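Local coordinates for protein inositol 2-dehydrogenase/D-chiro-inositol 3-dehydrogenase (Lactobacillus casei, PDB 4MIY) that oxidises myo-inositol and D-chiro-inositol to their keto forms with NAD, as a dehydrogenase built on a Rossmann fold, at residues G124-Y129 against Q280-E285; G132-K137 against M181-D186. All blocks are in the same frame, centred on the assembly; numbering follows the deposited sequence.

Contact 1: G124-Y129 against Q280-E285. With NAD (nicotinamide-adenine-dinucleotide), chain E.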
loop_
_atom_site.group_PDB
_atom_site.type_symbol
_atom_site.label_atom_id
_atom_site.label_comp_id
_atom_site.label_asym_id
_atom_site.label_seq_id
_atom_site.Cartn_x
_atom_site.Cartn_y
_atom_site.Cartn_z
ATOM N N GLY A 124 -5.013 -27.508 18.918
ATOM C CA GLY A 124 -4.988 -26.065 18.870
ATOM C C GLY A 124 -4.151 -25.331 17.824
ATOM O O GLY A 124 -3.504 -24.371 18.153
ATOM N N PHE A 125 -4.204 -25.760 16.579
ATOM C CA PHE A 125 -3.567 -25.029 15.509
ATOM C C PHE A 125 -4.450 -23.862 15.023
ATOM O O PHE A 125 -5.203 -24.006 14.106
ATOM C CB PHE A 125 -3.204 -25.951 14.344
ATOM C CG PHE A 125 -2.133 -26.958 14.666
ATOM C CD1 PHE A 125 -0.892 -26.563 15.011
ATOM C CD2 PHE A 125 -2.394 -28.284 14.596
ATOM C CE1 PHE A 125 0.086 -27.477 15.311
ATOM C CE2 PHE A 125 -1.427 -29.205 14.898
ATOM C CZ PHE A 125 -0.199 -28.790 15.259
ATOM N N MET A 126 -4.286 -22.704 15.623
ATOM C CA MET A 126 -5.179 -21.592 15.387
ATOM C C MET A 126 -5.037 -20.845 14.074
ATOM O O MET A 126 -5.890 -20.112 13.739
ATOM C CB MET A 126 -5.101 -20.588 16.543
ATOM C CG MET A 126 -3.946 -19.600 16.464
ATOM S SD MET A 126 -2.351 -20.406 16.683
ATOM C CE MET A 126 -1.214 -19.021 16.530
ATOM N N ARG A 127 -3.929 -21.025 13.380
ATOM C CA ARG A 127 -3.708 -20.277 12.158
ATOM C C ARG A 127 -4.815 -20.453 11.165
ATOM O O ARG A 127 -5.098 -19.586 10.426
ATOM C CB ARG A 127 -2.413 -20.683 11.497
ATOM C CG ARG A 127 -1.170 -20.342 12.270
ATOM C CD ARG A 127 -0.736 -18.924 12.016
ATOM N NE ARG A 127 0.626 -18.641 12.435
ATOM C CZ ARG A 127 1.691 -18.755 11.664
ATOM N NH1 ARG A 127 1.591 -19.131 10.419
ATOM N NH2 ARG A 127 2.868 -18.473 12.150
ATOM N N ARG A 128 -5.429 -21.619 11.183
ATOM C CA ARG A 128 -6.438 -21.955 10.215
ATOM C C ARG A 128 -7.661 -21.077 10.422
ATOM O O ARG A 128 -8.463 -20.953 9.549
ATOM C CB ARG A 128 -6.832 -23.427 10.324
ATOM C CG ARG A 128 -5.755 -24.394 10.008
ATOM C CD ARG A 128 -6.323 -25.788 9.852
ATOM N NE ARG A 128 -5.307 -26.832 9.834
ATOM C CZ ARG A 128 -5.529 -28.064 9.426
ATOM N NH1 ARG A 128 -6.712 -28.416 8.997
ATOM N NH2 ARG A 128 -4.554 -28.937 9.441
ATOM N N TYR A 129 -7.746 -20.458 11.582
ATOM C CA TYR A 129 -8.899 -19.657 11.944
ATOM C C TYR A 129 -8.681 -18.154 11.775
ATOM O O TYR A 129 -9.570 -17.374 11.939
ATOM C CB TYR A 129 -9.309 -19.970 13.368
ATOM C CG TYR A 129 -9.858 -21.373 13.564
ATOM C CD1 TYR A 129 -11.172 -21.643 13.378
ATOM C CD2 TYR A 129 -9.042 -22.395 13.932
ATOM C CE1 TYR A 129 -11.657 -22.892 13.533
ATOM C CE2 TYR A 129 -9.515 -23.646 14.109
ATOM C CZ TYR A 129 -10.822 -23.900 13.917
ATOM O OH TYR A 129 -11.340 -25.145 14.091
ATOM N N GLN A 280 -7.882 -13.021 17.601
ATOM C CA GLN A 280 -9.071 -13.379 16.864
ATOM C C GLN A 280 -9.106 -14.858 16.551
ATOM O O GLN A 280 -10.102 -15.487 16.731
ATOM C CB GLN A 280 -9.199 -12.549 15.573
ATOM C CG GLN A 280 -10.289 -12.987 14.647
ATOM C CD GLN A 280 -9.839 -13.944 13.576
ATOM O OE1 GLN A 280 -8.937 -13.666 12.838
ATOM N NE2 GLN A 280 -10.469 -15.079 13.517
ATOM N N ALA A 281 -8.003 -15.389 16.083
ATOM C CA ALA A 281 -7.965 -16.790 15.723
ATOM C C ALA A 281 -8.215 -17.694 16.915
ATOM O O ALA A 281 -8.938 -18.628 16.816
ATOM C CB ALA A 281 -6.680 -17.125 15.048
ATOM N N TYR A 282 -7.642 -17.349 18.053
ATOM C CA TYR A 282 -7.919 -18.114 19.249
ATOM C C TYR A 282 -9.378 -18.078 19.638
ATOM O O TYR A 282 -9.945 -19.074 19.968
ATOM C CB TYR A 282 -7.061 -17.677 20.451
ATOM C CG TYR A 282 -5.571 -17.866 20.317
ATOM C CD1 TYR A 282 -5.018 -19.078 20.063
ATOM C CD2 TYR A 282 -4.723 -16.822 20.544
ATOM C CE1 TYR A 282 -3.661 -19.232 19.964
ATOM C CE2 TYR A 282 -3.389 -16.950 20.442
ATOM C CZ TYR A 282 -2.839 -18.154 20.161
ATOM O OH TYR A 282 -1.476 -18.244 20.082
ATOM N N ASN A 283 -9.980 -16.918 19.582
ATOM C CA ASN A 283 -11.373 -16.792 19.877
ATOM C C ASN A 283 -12.212 -17.627 18.925
ATOM O O ASN A 283 -13.030 -18.365 19.356
ATOM C CB ASN A 283 -11.807 -15.344 19.809
ATOM C CG ASN A 283 -11.371 -14.546 21.009
ATOM O OD1 ASN A 283 -10.985 -15.069 22.004
ATOM N ND2 ASN A 283 -11.416 -13.249 20.872
ATOM N N THR A 284 -11.949 -17.531 17.637
ATOM C CA THR A 284 -12.718 -18.265 16.650
ATOM C C THR A 284 -12.598 -19.781 16.778
ATOM O O THR A 284 -13.566 -20.490 16.690
ATOM C CB THR A 284 -12.365 -17.802 15.237
ATOM O OG1 THR A 284 -12.670 -16.418 15.119
ATOM C CG2 THR A 284 -13.152 -18.552 14.212
ATOM N N GLU A 285 -11.396 -20.226 17.026
ATOM C CA GLU A 285 -11.089 -21.617 17.202
ATOM C C GLU A 285 -11.811 -22.250 18.379
ATOM O O GLU A 285 -12.424 -23.257 18.250
ATOM C CB GLU A 285 -9.591 -21.715 17.354
ATOM C CG GLU A 285 -9.073 -22.862 18.059
ATOM C CD GLU A 285 -7.572 -22.778 18.362
ATOM O OE1 GLU A 285 -6.857 -23.445 17.667
ATOM O OE2 GLU A 285 -7.164 -22.109 19.296
HETATM P PA NAD E . 3.073 -22.794 31.112
HETATM O O1A NAD E . 4.304 -23.429 31.540
HETATM O O2A NAD E . 2.744 -21.497 31.479
HETATM O O5B NAD E . 1.811 -23.533 31.720
HETATM C C5B NAD E . 1.638 -24.891 31.738
HETATM C C4B NAD E . 0.908 -25.290 33.028
HETATM O O4B NAD E . 0.800 -26.687 32.996
HETATM C C3B NAD E . 1.698 -25.067 34.310
HETATM O O3B NAD E . 0.907 -24.444 35.235
HETATM C C2B NAD E . 2.138 -26.434 34.756
HETATM O O2B NAD E . 2.263 -26.542 36.154
HETATM C C1B NAD E . 1.014 -27.278 34.287
HETATM N N9A NAD E . 1.330 -28.674 34.086
HETATM C C8A NAD E . 2.413 -29.204 33.610
HETATM N N7A NAD E . 2.318 -30.521 33.481
HETATM C C5A NAD E . 1.110 -30.852 33.893
HETATM C C6A NAD E . 0.332 -32.062 34.068
HETATM N N6A NAD E . 0.771 -33.253 33.744
HETATM N N1A NAD E . -0.900 -31.921 34.498
HETATM C C2A NAD E . -1.414 -30.795 34.827
HETATM N N3A NAD E . -0.757 -29.659 34.734
HETATM C C4A NAD E . 0.478 -29.640 34.274
HETATM O O3 NAD E . 3.044 -23.074 29.557
HETATM P PN NAD E . 1.980 -22.474 28.468
HETATM O O1N NAD E . 2.618 -21.367 27.767
HETATM O O2N NAD E . 0.803 -22.043 29.127
HETATM O O5D NAD E . 1.847 -23.562 27.409
HETATM C C5D NAD E . 0.976 -24.640 27.649
HETATM C C4D NAD E . 0.667 -25.374 26.385
HETATM O O4D NAD E . 0.028 -24.455 25.517
HETATM C C3D NAD E . 1.908 -25.865 25.720
HETATM O O3D NAD E . 1.610 -27.078 25.103
HETATM C C2D NAD E . 2.137 -24.756 24.697
HETATM O O2D NAD E . 2.836 -25.308 23.649
HETATM C C1D NAD E . 0.729 -24.410 24.302
HETATM N N1N NAD E . 0.634 -23.085 23.689
HETATM C C2N NAD E . 0.117 -22.955 22.470
HETATM C C3N NAD E . 0.037 -21.744 21.814
HETATM C C7N NAD E . -0.574 -21.642 20.436
HETATM O O7N NAD E . -1.342 -22.453 20.027
HETATM N N7N NAD E . -0.246 -20.615 19.763
HETATM C C4N NAD E . 0.467 -20.617 22.491
HETATM C C5N NAD E . 0.984 -20.795 23.755
HETATM C C6N NAD E . 1.065 -22.041 24.319
HETATM O O HOH W 1 -4.655 -22.624 19.886
#
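At the nicotinamide end of the NAD pocket, the loop that leaves strand 121-123, the last strand of the parallel Rossmann sheet, packs on helix 279-294 through Met126 and Tyr129. Chi1 of 83° puts Met126 CG 3.5 Å from CE1 of Tyr282, and the bend at chi2 carries SD beside that ring. The sulfur forms a Met-aromatic contact with it, SD lying 4.7 Å from the centroid of Tyr282 and 52° off the normal. Beyond the sulfur, CE of Met126 reaches the carboxamide of NAD, whose N7N lies at the edge of the Tyr282 ring and 2.7 Å from Tyr282 OH. Gly124, Met126 and Tyr282 all belong to the cofactor pocket, so loop and helix both line the carboxamide site. Beside the carboxamide a water bridges Gly124 O and Glu285 OE2, 2.6 Å from the latter.

In this Gfo/Idh/MocA family member the two-domain fold sets the Rossmann sheet beside an alpha/beta domain. Farther from NAD, the Tyr129 ring lies flat against the helix, with Glu285 CA 3.7 Å from its centroid and almost on the normal, a CH-pi contact. CG2 of Thr284 approaches the same ring obliquely, and the phenol hydroxyl is hydrogen-bonded to Glu288. Ala281 packs against the loop, its CB 3.4 Å from Met126 O and also near Tyr129 CB. Gln280, bent at chi2, turns its amide back to the loop: NE2 donates to Tyr129 O at 2.9 Å, nearly straight at 164°, and also to Thr284 OG1 at 3.0 Å, both acceptors lying close to the amide plane.

Contact 2: G132-K137 against M181-D186; sequences GIRALK and MHWLLD
Lys137 runs over one face of the Trp183 indole where helix 131-141 meets the C-terminal end of helix 168-185, two helices of the two-domain dehydrogenase fold. The short helical segments run 38° apart with axes 10.6 Å from each other, a separation filled by large side chains. Packing is tightest at the indole. With CG anti to the backbone N (chi1 173°) and the chain extended as far as CE, Lys137 sets its CD 3.6 Å from the centroid of the Trp183 six-membered ring, a CH-pi contact over the face. Ile133 CG2 meets the ring edge, 3.9 Å from CZ3 of Trp183. Leu184 CD1 closes the inner side, 3.7 Å from Lys137 CB, and also touches Leu136 CD2; both leucines continue onto Val242 of strand 237-244.

The outer side is looser. Arg134 brings NH1 to the indole edge, 3.9 Å from CZ2 of Trp183, so that the ring edge lies over one face of the guanidinium and the two planes are 75° apart; this arginine also makes a cation-pi contact with Tyr129. Asp186, exposed and with positive phi, is the C-prime residue of the Schellman motif that ends helix 168-185. At that helix end the lysine ammonium, salt-bridged to Asp141, turns at chi4 and donates two weak hydrogen bonds, from NZ of Lys137 to O of Trp183 and to O of Leu184, each 3.3 Å long.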
loop_
_atom_site.group_PDB
_atom_site.type_symbol
_atom_site.label_atom_id
_atom_site.label_comp_id
_atom_site.label_asym_id
_atom_site.label_seq_id
_atom_site.Cartn_x
_atom_site.Cartn_y
_atom_site.Cartn_z
ATOM N N GLY A 132 -7.397 -13.545 7.802
ATOM C CA GLY A 132 -6.609 -13.302 6.619
ATOM C C GLY A 132 -6.079 -14.539 5.933
ATOM O O GLY A 132 -6.128 -14.660 4.764
ATOM N N ILE A 133 -5.585 -15.464 6.725
ATOM C CA ILE A 133 -5.063 -16.686 6.183
ATOM C C ILE A 133 -6.192 -17.491 5.572
ATOM O O ILE A 133 -6.053 -18.017 4.520
ATOM C CB ILE A 133 -4.312 -17.472 7.277
ATOM C CG1 ILE A 133 -3.041 -16.722 7.653
ATOM C CG2 ILE A 133 -3.970 -18.839 6.803
ATOM C CD1 ILE A 133 -2.353 -17.229 8.884
ATOM N N ARG A 134 -7.333 -17.500 6.230
ATOM C CA ARG A 134 -8.493 -18.188 5.723
ATOM C C ARG A 134 -8.973 -17.593 4.415
ATOM O O ARG A 134 -9.317 -18.295 3.487
ATOM C CB ARG A 134 -9.603 -18.162 6.776
ATOM C CG ARG A 134 -10.578 -19.279 6.670
ATOM C CD ARG A 134 -11.546 -19.443 7.886
ATOM N NE ARG A 134 -11.116 -20.481 8.827
ATOM C CZ ARG A 134 -11.032 -21.798 8.570
ATOM N NH1 ARG A 134 -11.348 -22.302 7.387
ATOM N NH2 ARG A 134 -10.613 -22.606 9.504
ATOM N N ALA A 135 -8.950 -16.276 4.332
ATOM C CA ALA A 135 -9.410 -15.612 3.126
ATOM C C ALA A 135 -8.485 -15.859 1.949
ATOM O O ALA A 135 -8.924 -15.985 0.853
ATOM C CB ALA A 135 -9.593 -14.137 3.356
ATOM N N LEU A 136 -7.210 -15.949 2.211
ATOM C CA LEU A 136 -6.288 -16.287 1.163
ATOM C C LEU A 136 -6.513 -17.719 0.649
ATOM O O LEU A 136 -6.533 -17.934 -0.513
ATOM C CB LEU A 136 -4.845 -16.041 1.614
ATOM C CG LEU A 136 -3.738 -16.197 0.576
ATOM C CD1 LEU A 136 -2.589 -15.364 0.938
ATOM C CD2 LEU A 136 -3.281 -17.621 0.415
ATOM N N LYS A 137 -6.636 -18.666 1.553
ATOM C CA LYS A 137 -6.924 -20.049 1.175
ATOM C C LYS A 137 -8.169 -20.144 0.317
ATOM O O LYS A 137 -8.182 -20.788 -0.670
ATOM C CB LYS A 137 -7.058 -20.951 2.388
ATOM C CG LYS A 137 -7.527 -22.341 1.962
ATOM C CD LYS A 137 -7.690 -23.283 3.036
ATOM C CE LYS A 137 -8.160 -24.670 2.527
ATOM N NZ LYS A 137 -7.679 -25.093 1.215
ATOM N N MET A 181 0.490 -25.305 5.952
ATOM C CA MET A 181 0.713 -25.457 4.534
ATOM C C MET A 181 0.003 -26.616 3.837
ATOM O O MET A 181 -0.462 -26.478 2.763
ATOM C CB MET A 181 2.203 -25.482 4.208
ATOM C CG MET A 181 2.980 -24.260 4.677
ATOM S SD MET A 181 2.314 -22.728 4.007
ATOM C CE MET A 181 3.332 -21.568 4.908
ATOM N N HIS A 182 -0.018 -27.764 4.478
ATOM C CA HIS A 182 -0.699 -28.887 3.910
ATOM C C HIS A 182 -2.208 -28.666 3.826
ATOM O O HIS A 182 -2.812 -29.059 2.874
ATOM C CB HIS A 182 -0.288 -30.217 4.575
ATOM C CG HIS A 182 -0.815 -30.429 5.955
ATOM N ND1 HIS A 182 -2.042 -30.985 6.208
ATOM C CD2 HIS A 182 -0.242 -30.234 7.159
ATOM C CE1 HIS A 182 -2.227 -31.046 7.505
ATOM N NE2 HIS A 182 -1.146 -30.609 8.108
ATOM N N TRP A 183 -2.760 -27.968 4.802
ATOM C CA TRP A 183 -4.150 -27.543 4.763
ATOM C C TRP A 183 -4.411 -26.513 3.680
ATOM O O TRP A 183 -5.311 -26.637 2.956
ATOM C CB TRP A 183 -4.540 -26.979 6.116
ATOM C CG TRP A 183 -5.786 -26.146 6.181
ATOM C CD1 TRP A 183 -7.049 -26.593 6.250
ATOM C CD2 TRP A 183 -5.872 -24.716 6.246
ATOM N NE1 TRP A 183 -7.922 -25.546 6.323
ATOM C CE2 TRP A 183 -7.212 -24.384 6.344
ATOM C CE3 TRP A 183 -4.936 -23.688 6.248
ATOM C CZ2 TRP A 183 -7.631 -23.085 6.411
ATOM C CZ3 TRP A 183 -5.375 -22.413 6.301
ATOM C CH2 TRP A 183 -6.688 -22.130 6.394
ATOM N N LEU A 184 -3.554 -25.508 3.604
ATOM C CA LEU A 184 -3.659 -24.480 2.592
ATOM C C LEU A 184 -3.736 -25.030 1.200
ATOM O O LEU A 184 -4.516 -24.619 0.413
ATOM C CB LEU A 184 -2.442 -23.558 2.669
ATOM C CG LEU A 184 -2.327 -22.435 1.617
ATOM C CD1 LEU A 184 -3.393 -21.392 1.753
ATOM C CD2 LEU A 184 -1.006 -21.789 1.673
ATOM N N LEU A 185 -2.832 -25.957 0.928
ATOM C CA LEU A 185 -2.617 -26.517 -0.375
ATOM C C LEU A 185 -3.401 -27.795 -0.650
ATOM O O LEU A 185 -3.390 -28.245 -1.742
ATOM C CB LEU A 185 -1.146 -26.850 -0.534
ATOM C CG LEU A 185 -0.151 -25.699 -0.433
ATOM C CD1 LEU A 185 1.244 -26.216 -0.309
ATOM C CD2 LEU A 185 -0.285 -24.842 -1.641
ATOM N N ASP A 186 -4.059 -28.328 0.356
ATOM C CA ASP A 186 -4.716 -29.635 0.262
ATOM C C ASP A 186 -3.787 -30.692 -0.349
ATOM O O ASP A 186 -4.120 -31.340 -1.287
ATOM C CB ASP A 186 -6.018 -29.521 -0.507
ATOM C CG ASP A 186 -6.864 -30.749 -0.368
ATOM O OD1 ASP A 186 -6.593 -31.525 0.553
ATOM O OD2 ASP A 186 -7.752 -30.942 -1.191
#

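The two contacts have centres about 13 Å apart, and contact 2 lies between the two halves of contact 1 along the chain: 124-129 leads almost directly into 132-137 on helix 131-141, then come 181-186 at the end of helix 168-185 and, much later, 280-285 on helix 279-294. Contact 1 lies on the cofactor, whereas in contact 2 the side chain of Ile133 is about 12 Å from NAD. They meet through Arg127 and Arg128, whose salt bridges to Glu177, Glu180 and Asp179 tie the loop to helix 168-185. The pocket loop is thus held between helices 279-294 and 168-185, joining the Rossmann sheet to the C-terminal alpha/beta domain.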